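Local structure of DegV domain-containing protein spr0652 (Streptococcus pneumoniae, 6CNG) at residues N100-T105 / E150-L155; Q262-I267 / A274-L279. The protein binds linoleic acid and probably other long-chain fatty acids, and may serve lipid transport or fatty acid metabolism as the B3 fatty-acid-binding partner of a fatty acid kinase. One frame throughout, in Å; residues are numbered along the deposited sequence.

Contact 1 of 2, residues N100-T105 / E150-L155; sequences NIFLVT and EKLNDL
Leu152 packs against Phe102 and Val104 in a wholly apolar helix-on-sheet contact, where helix 143-157 lies over one face of the sheet that contains strand 100-105. On a strand every second side chain emerges on the same face, and here Phe102 and Val104 turn to the helix while Leu103, between them, turns away. The single leucine serves both. Its CD1 methyl touches both, 3.8 Å from Val104 CG2 and 3.9 Å from Phe102 CB. The other branch, CD2, reaches over one face of the phenyl ring and comes within 4.0 Å of Phe102 CD2. Leu152 has CG anti to its carbonyl carbon (chi1 -70°), and the fork at CG puts CD1 toward Val104 and the base of Phe102, and CD2 over the ring. Val104 offers the methyl that lies beside its backbone N, and this side chain and the leucine run past one another in opposite directions. Each residue type suits its place: the branched valine is compact and favoured in strands, the leucine is long enough to span from helix to sheet, and the phenylalanine gives a broad surface. All three are buried, and no hydrogen bond crosses between the segments. Polar Asn153, one step along the helix, instead bonds to the backbone of Thr38 and Ala40. Helix 162-174 closes the same layer, with Phe162 stacked on Phe102 and Ile169 against Leu152, which also touches Ile25 of strand 23-28; Leu103, on the reverse face, meets helices 88-95 and 113-127, so strand 100-105 has helices on both faces.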
ATOM      1  N   ASN A 100     -17.243 -15.277   2.772  1.00 15.48           N
ATOM      2  CA  ASN A 100     -17.320 -13.837   2.587  1.00 16.07           C
ATOM      3  C   ASN A 100     -15.894 -13.333   2.380  1.00 16.06           C
ATOM      4  O   ASN A 100     -15.083 -13.391   3.307  1.00 16.37           O
ATOM      5  CB  ASN A 100     -17.907 -13.208   3.845  1.00 17.86           C
ATOM      6  CG  ASN A 100     -19.409 -13.354   3.953  1.00 19.04           C
ATOM      7  OD1 ASN A 100     -20.060 -13.992   3.156  1.00 19.11           O
ATOM      8  ND2 ASN A 100     -19.958 -12.739   4.963  1.00 26.64           N
ATOM      9  N   ILE A 101     -15.585 -12.812   1.185  1.00 16.07           N
ATOM     10  CA  ILE A 101     -14.215 -12.469   0.802  1.00 16.82           C
ATOM     11  C   ILE A 101     -14.131 -11.042   0.284  1.00 12.87           C
ATOM     12  O   ILE A 101     -14.854 -10.666  -0.637  1.00 12.29           O
ATOM     13  CB  ILE A 101     -13.659 -13.429  -0.264  1.00 14.88           C
ATOM     14  CG1 ILE A 101     -13.629 -14.856   0.261  1.00 15.59           C
ATOM     15  CG2 ILE A 101     -12.274 -13.011  -0.663  1.00 16.72           C
ATOM     16  CD1 ILE A 101     -13.484 -15.886  -0.814  1.00 15.25           C
ATOM     17  N   PHE A 102     -13.212 -10.268   0.858  1.00 14.62           N
ATOM     18  CA  PHE A 102     -12.807  -8.967   0.352  1.00 14.28           C
ATOM     19  C   PHE A 102     -11.364  -9.042  -0.095  1.00 15.18           C
ATOM     20  O   PHE A 102     -10.520  -9.639   0.572  1.00 15.05           O
ATOM     21  CB  PHE A 102     -12.947  -7.878   1.413  1.00 12.30           C
ATOM     22  CG  PHE A 102     -14.336  -7.680   1.812  1.00 14.50           C
ATOM     23  CD1 PHE A 102     -14.933  -8.513   2.722  1.00 18.49           C
ATOM     24  CD2 PHE A 102     -15.090  -6.712   1.210  1.00 20.09           C
ATOM     25  CE1 PHE A 102     -16.259  -8.354   3.047  1.00 19.73           C
ATOM     26  CE2 PHE A 102     -16.405  -6.547   1.535  1.00 20.16           C
ATOM     27  CZ  PHE A 102     -16.985  -7.367   2.449  1.00 18.50           C
ATOM     28  N   LEU A 103     -11.089  -8.396  -1.205  1.00 15.44           N
ATOM     29  CA  LEU A 103      -9.783  -8.457  -1.819  1.00 15.92           C
ATOM     30  C   LEU A 103      -9.409  -7.035  -2.171  1.00 14.20           C
ATOM     31  O   LEU A 103     -10.066  -6.405  -2.992  1.00 20.40           O
ATOM     32  CB  LEU A 103      -9.844  -9.363  -3.050  1.00 16.54           C
ATOM     33  CG  LEU A 103      -8.546  -9.801  -3.702  1.00 23.09           C
ATOM     34  CD1 LEU A 103      -8.868 -10.660  -4.898  1.00 21.24           C
ATOM     35  CD2 LEU A 103      -7.658  -8.639  -4.094  1.00 31.21           C
ATOM     36  N   VAL A 104      -8.363  -6.527  -1.541  1.00 14.02           N
ATOM     37  CA  VAL A 104      -7.848  -5.201  -1.818  1.00 12.06           C
ATOM     38  C   VAL A 104      -6.548  -5.374  -2.572  1.00 10.88           C
ATOM     39  O   VAL A 104      -5.624  -6.025  -2.082  1.00 16.29           O
ATOM     40  CB  VAL A 104      -7.609  -4.419  -0.522  1.00 15.24           C
ATOM     41  CG1 VAL A 104      -7.254  -2.978  -0.814  1.00 17.51           C
ATOM     42  CG2 VAL A 104      -8.812  -4.509   0.355  1.00 22.82           C
ATOM     43  N   THR A 105      -6.464  -4.768  -3.739  1.00 13.13           N
ATOM     44  CA  THR A 105      -5.245  -4.737  -4.507  1.00 10.85           C
ATOM     45  C   THR A 105      -4.617  -3.354  -4.503  1.00 11.40           C
ATOM     46  O   THR A 105      -5.255  -2.329  -4.285  1.00 10.70           O
ATOM     47  CB  THR A 105      -5.480  -5.152  -5.958  1.00 12.37           C
ATOM     48  OG1 THR A 105      -6.140  -4.097  -6.659  1.00 14.63           O
ATOM     49  CG2 THR A 105      -6.290  -6.391  -6.016  1.00 12.97           C
ATOM     50  N   GLU A 150      -7.381  -2.565   7.711  1.00 11.26           N
ATOM     51  CA  GLU A 150      -7.788  -2.359   9.080  1.00 13.14           C
ATOM     52  C   GLU A 150      -9.275  -2.051   9.174  1.00 12.99           C
ATOM     53  O   GLU A 150      -9.964  -2.551  10.069  1.00 13.03           O
ATOM     54  CB  GLU A 150      -6.980  -1.217   9.680  1.00 13.25           C
ATOM     55  CG  GLU A 150      -7.572  -0.754  10.995  1.00 16.55           C
ATOM     56  CD  GLU A 150      -6.730   0.270  11.724  1.00 17.72           C
ATOM     57  OE1 GLU A 150      -7.025   0.546  12.907  1.00 18.13           O
ATOM     58  OE2 GLU A 150      -5.772   0.777  11.114  1.00 18.52           O
ATOM     59  N   LYS A 151      -9.785  -1.223   8.272  1.00 11.51           N
ATOM     60  CA  LYS A 151     -11.180  -0.850   8.343  1.00 11.24           C
ATOM     61  C   LYS A 151     -12.085  -2.018   8.007  1.00 13.26           C
ATOM     62  O   LYS A 151     -13.129  -2.197   8.632  1.00 14.79           O
ATOM     63  CB  LYS A 151     -11.449   0.308   7.405  1.00 12.91           C
ATOM     64  CG  LYS A 151     -12.897   0.747   7.423  1.00 12.32           C
ATOM     65  CD  LYS A 151     -13.412   1.155   8.790  1.00 14.79           C
ATOM     66  CE  LYS A 151     -12.584   2.227   9.415  1.00 18.26           C
ATOM     67  NZ  LYS A 151     -13.290   2.984  10.487  1.00 29.17           N
ATOM     68  N   LEU A 152     -11.739  -2.801   7.010  1.00 11.70           N
ATOM     69  CA  LEU A 152     -12.562  -3.960   6.747  1.00 11.49           C
ATOM     70  C   LEU A 152     -12.682  -4.811   8.003  1.00 14.86           C
ATOM     71  O   LEU A 152     -13.779  -5.256   8.364  1.00 12.24           O
ATOM     72  CB  LEU A 152     -11.951  -4.755   5.618  1.00 12.56           C
ATOM     73  CG  LEU A 152     -11.993  -4.149   4.235  1.00 14.94           C
ATOM     74  CD1 LEU A 152     -11.175  -4.922   3.270  1.00 15.77           C
ATOM     75  CD2 LEU A 152     -13.429  -4.118   3.758  1.00 13.82           C
ATOM     76  N   ASN A 153     -11.564  -5.012   8.702  1.00 11.84           N
ATOM     77  CA  ASN A 153     -11.578  -5.786   9.927  1.00 11.62           C
ATOM     78  C   ASN A 153     -12.444  -5.131  10.977  1.00 11.83           C
ATOM     79  O   ASN A 153     -13.233  -5.796  11.644  1.00 14.07           O
ATOM     80  CB  ASN A 153     -10.155  -5.935  10.452  1.00 15.37           C
ATOM     81  CG  ASN A 153     -10.036  -7.030  11.498  1.00 14.62           C
ATOM     82  OD1 ASN A 153     -10.366  -8.182  11.227  1.00 13.81           O
ATOM     83  ND2 ASN A 153      -9.561  -6.677  12.687  1.00 16.34           N
ATOM     84  N   ASP A 154     -12.274  -3.832  11.170  1.00 15.53           N
ATOM     85  CA  ASP A 154     -13.161  -3.079  12.038  1.00 15.98           C
ATOM     86  C   ASP A 154     -14.622  -3.389  11.717  1.00 17.67           C
ATOM     87  O   ASP A 154     -15.393  -3.790  12.590  1.00 19.86           O
ATOM     88  CB  ASP A 154     -12.909  -1.587  11.833  1.00 18.27           C
ATOM     89  CG  ASP A 154     -11.667  -1.069  12.519  1.00 22.20           C
ATOM     90  OD1 ASP A 154     -10.925  -1.832  13.175  1.00 23.18           O
ATOM     91  OD2 ASP A 154     -11.446   0.153  12.378  1.00 27.33           O
ATOM     92  N   LEU A 155     -15.014  -3.193  10.452  1.00 14.56           N
ATOM     93  CA  LEU A 155     -16.410  -3.339  10.055  1.00 15.24           C
ATOM     94  C   LEU A 155     -16.937  -4.730  10.346  1.00 16.02           C
ATOM     95  O   LEU A 155     -18.104  -4.874  10.709  1.00 17.68           O
ATOM     96  CB  LEU A 155     -16.613  -3.008   8.578  1.00 15.07           C
ATOM     97  CG  LEU A 155     -16.103  -1.649   8.110  1.00 15.80           C
ATOM     98  CD1 LEU A 155     -15.951  -1.631   6.647  1.00 14.42           C
ATOM     99  CD2 LEU A 155     -16.999  -0.545   8.554  1.00 18.62           C
TER

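Contact 2 of 2, residues Q262-I267 / A274-L279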
ATOM      1  N   GLN A 262       9.553  12.210  13.747  1.00 15.48           N
ATOM      2  CA  GLN A 262       9.511  13.660  13.874  1.00 15.53           C
ATOM      3  C   GLN A 262       8.248  14.234  13.256  1.00 18.08           C
ATOM      4  O   GLN A 262       7.716  15.232  13.751  1.00 20.05           O
ATOM      5  CB  GLN A 262      10.737  14.293  13.228  1.00 20.81           C
ATOM      6  CG  GLN A 262      12.096  13.853  13.841  1.00 22.80           C
ATOM      7  CD  GLN A 262      12.701  14.864  14.819  1.00 37.49           C
ATOM      8  OE1 GLN A 262      12.195  15.976  14.972  1.00 49.37           O
ATOM      9  NE2 GLN A 262      13.787  14.475  15.485  1.00 38.93           N
ATOM     10  N   LEU A 263       7.786  13.630  12.158  1.00 15.27           N
ATOM     11  CA  LEU A 263       6.497  13.997  11.585  1.00 15.33           C
ATOM     12  C   LEU A 263       5.355  13.632  12.525  1.00 15.23           C
ATOM     13  O   LEU A 263       4.440  14.438  12.729  1.00 14.94           O
ATOM     14  CB  LEU A 263       6.340  13.326  10.216  1.00 13.85           C
ATOM     15  CG  LEU A 263       5.078  13.573   9.387  1.00 15.72           C
ATOM     16  CD1 LEU A 263       4.882  15.028   9.088  1.00 15.99           C
ATOM     17  CD2 LEU A 263       5.163  12.807   8.109  1.00 14.23           C
ATOM     18  N   SER A 264       5.418  12.436  13.137  1.00 15.98           N
ATOM     19  CA  SER A 264       4.381  11.971  14.059  1.00 12.61           C
ATOM     20  C   SER A 264       4.229  12.909  15.244  1.00 13.14           C
ATOM     21  O   SER A 264       3.114  13.250  15.641  1.00 14.81           O
ATOM     22  CB  SER A 264       4.716  10.556  14.533  1.00 18.36           C
ATOM     23  OG  SER A 264       3.953  10.169  15.656  1.00 25.19           O
ATOM     24  N   GLU A 265       5.340  13.310  15.844  1.00 16.17           N
ATOM     25  CA  GLU A 265       5.263  14.261  16.943  1.00 15.86           C
ATOM     26  C   GLU A 265       4.592  15.553  16.500  1.00 12.51           C
ATOM     27  O   GLU A 265       3.677  16.023  17.167  1.00 16.82           O
ATOM     28  CB  GLU A 265       6.645  14.499  17.544  1.00 16.62           C
ATOM     29  CG  GLU A 265       7.130  13.372  18.459  1.00 24.12           C
ATOM     30  CD  GLU A 265       6.281  13.195  19.729  1.00 38.52           C
ATOM     31  OE1 GLU A 265       6.194  12.050  20.244  1.00 43.86           O
ATOM     32  OE2 GLU A 265       5.690  14.188  20.217  1.00 41.64           O
ATOM     33  N   ARG A 266       5.021  16.127  15.367  1.00 14.96           N
ATOM     34  CA  ARG A 266       4.434  17.374  14.876  1.00 15.40           C
ATOM     35  C   ARG A 266       2.938  17.240  14.686  1.00 12.59           C
ATOM     36  O   ARG A 266       2.173  18.152  15.013  1.00 14.96           O
ATOM     37  CB  ARG A 266       5.032  17.758  13.522  1.00 19.13           C
ATOM     38  CG  ARG A 266       5.976  18.905  13.534  1.00 25.54           C
ATOM     39  CD  ARG A 266       5.737  19.871  12.390  1.00 24.61           C
ATOM     40  NE  ARG A 266       4.795  20.924  12.770  1.00 36.75           N
ATOM     41  CZ  ARG A 266       4.639  22.064  12.108  1.00 42.03           C
ATOM     42  NH1 ARG A 266       5.372  22.294  11.021  1.00 37.29           N
ATOM     43  NH2 ARG A 266       3.758  22.970  12.542  1.00 47.91           N
ATOM     44  N   ILE A 267       2.509  16.129  14.110  1.00 14.85           N
ATOM     45  CA  ILE A 267       1.094  15.906  13.903  1.00 15.14           C
ATOM     46  C   ILE A 267       0.375  15.765  15.221  1.00 16.04           C
ATOM     47  O   ILE A 267      -0.744  16.268  15.386  1.00 18.81           O
ATOM     48  CB  ILE A 267       0.883  14.655  13.042  1.00 13.60           C
ATOM     49  CG1 ILE A 267       1.467  14.912  11.670  1.00 14.61           C
ATOM     50  CG2 ILE A 267      -0.592  14.317  12.993  1.00 18.90           C
ATOM     51  CD1 ILE A 267       1.574  13.639  10.770  1.00 16.17           C
ATOM     52  N   ALA A 274      -4.476  12.155  17.398  1.00 18.70           N
ATOM     53  CA  ALA A 274      -4.091  11.385  16.224  1.00 16.63           C
ATOM     54  C   ALA A 274      -3.700   9.968  16.607  1.00 14.88           C
ATOM     55  O   ALA A 274      -3.024   9.743  17.613  1.00 18.48           O
ATOM     56  CB  ALA A 274      -2.935  12.063  15.497  1.00 17.31           C
ATOM     57  N   ASP A 275      -4.122   9.023  15.774  1.00 12.29           N
ATOM     58  CA  ASP A 275      -3.892   7.610  15.969  1.00 16.56           C
ATOM     59  C   ASP A 275      -2.954   7.241  14.827  1.00 14.12           C
ATOM     60  O   ASP A 275      -3.385   7.032  13.696  1.00 14.18           O
ATOM     61  CB  ASP A 275      -5.223   6.868  15.923  1.00 21.30           C
ATOM     62  CG  ASP A 275      -5.070   5.345  15.972  1.00 26.06           C
ATOM     63  OD1 ASP A 275      -3.924   4.844  16.081  1.00 27.56           O
ATOM     64  OD2 ASP A 275      -6.112   4.650  15.903  1.00 25.92           O
ATOM     65  N   ILE A 276      -1.676   7.199  15.122  1.00 13.45           N
ATOM     66  CA  ILE A 276      -0.655   6.978  14.116  1.00 14.92           C
ATOM     67  C   ILE A 276       0.032   5.650  14.380  1.00 16.74           C
ATOM     68  O   ILE A 276       0.368   5.326  15.525  1.00 16.26           O
ATOM     69  CB  ILE A 276       0.372   8.125  14.157  1.00 20.37           C
ATOM     70  CG1 ILE A 276      -0.327   9.464  14.011  1.00 20.99           C
ATOM     71  CG2 ILE A 276       1.436   7.942  13.073  1.00 20.74           C
ATOM     72  CD1 ILE A 276       0.604  10.617  14.231  1.00 23.78           C
ATOM     73  N   LYS A 277       0.229   4.888  13.297  1.00 14.57           N
ATOM     74  CA  LYS A 277       1.044   3.684  13.253  1.00 15.31           C
ATOM     75  C   LYS A 277       2.188   3.887  12.264  1.00 13.90           C
ATOM     76  O   LYS A 277       2.036   4.557  11.243  1.00 13.83           O
ATOM     77  CB  LYS A 277       0.211   2.479  12.793  1.00 19.72           C
ATOM     78  CG  LYS A 277      -1.073   2.199  13.580  1.00 28.99           C
ATOM     79  CD  LYS A 277      -2.016   1.232  12.808  1.00 34.61           C
ATOM     80  CE  LYS A 277      -3.496   1.316  13.261  1.00 34.37           C
ATOM     81  NZ  LYS A 277      -4.151   2.667  13.089  1.00 32.09           N
ATOM     82  N   ILE A 278       3.347   3.319  12.569  1.00 14.38           N
ATOM     83  CA  ILE A 278       4.494   3.327  11.666  1.00 14.69           C
ATOM     84  C   ILE A 278       4.818   1.865  11.371  1.00 16.94           C
ATOM     85  O   ILE A 278       5.020   1.073  12.303  1.00 18.85           O
ATOM     86  CB  ILE A 278       5.698   4.061  12.281  1.00 17.36           C
ATOM     87  CG1 ILE A 278       5.284   5.424  12.834  1.00 20.94           C
ATOM     88  CG2 ILE A 278       6.821   4.205  11.274  1.00 17.48           C
ATOM     89  CD1 ILE A 278       6.364   6.094  13.675  1.00 24.73           C
ATOM     90  N   LEU A 279       4.805   1.495  10.088  1.00 18.83           N
ATOM     91  CA  LEU A 279       5.052   0.115   9.676  1.00 20.91           C
ATOM     92  C   LEU A 279       6.213   0.045   8.699  1.00 13.31           C
ATOM     93  O   LEU A 279       6.391   0.941   7.879  1.00 14.05           O
ATOM     94  CB  LEU A 279       3.843  -0.510   8.968  1.00 19.05           C
ATOM     95  CG  LEU A 279       2.543  -0.573   9.745  1.00 18.23           C
ATOM     96  CD1 LEU A 279       1.491  -1.133   8.832  1.00 17.14           C
ATOM     97  CD2 LEU A 279       2.738  -1.433  10.954  1.00 20.36           C
TER
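The flat group met where Ser264 and Ile276 touch is a peptide: the CD1 methyl of Ile276 lies 3.9 Å from the carbonyl oxygen Ser264 O, and no ring takes part between these segments. The same methyl is 3.7 Å from Ser264 OG and 4.1 Å from Ser264 CB, and so touches the serine from its backbone to its hydroxyl. Ile276 reaches that far because its chain is extended beyond CB, chi2 being 172°, with CD1 at the leading end. Beside it stands Ile267, one helical turn on from Ser264. Its CG1 is anti to the carbonyl carbon (chi1 -65°), and CG2 is the branch that does the touching, 4.1 Å from Ile276 CD1 and equally far from Ala274 CB. These contacts tie helix 257-270 to strand 275-280 within a beta-alpha-beta crossover: the helix follows strand 247-253, and the chain then returns parallel to that strand as the edge of the sheet in this chain. Ser264 is small, which lets the CD1 methyl of Ile276 reach the helix backbone where the two CA atoms are 7.1 Å apart; the beta-branched isoleucine is well suited to the strand, and Ala274 sits in the loop just before it. The serine hydroxyl, touched by the methyl, is hydrogen-bonded to Arg268 NE, four residues along the same helix. Ile267 also packs on Ile249 of the neighbouring strand and on Leu239 of helix 228-242. Farther round the helix, the guanidinium group of Arg266 makes a cation-pi contact with Tyr236.

Both contacts lay a helix on a sheet mainly through apolar side chains, without a hydrogen bond between the paired segments, yet they use different sheets and share no helix or strand. Contact 1 is the deeper: every touching residue is buried, and an aromatic ring takes part. Contact 2 belongs to an edge strand and is partly exposed, with a serine among its isoleucines and alanine. It also joins consecutive elements of one crossover, whereas 100-105 and 150-155 are 45 residues apart. The centres of contact 1 and contact 2 lie 24 Å apart, but a salt bridge connects them, Glu150 OE2 to Lys277 NZ at 3.2 Å, linking helix 143-157 to strand 275-280.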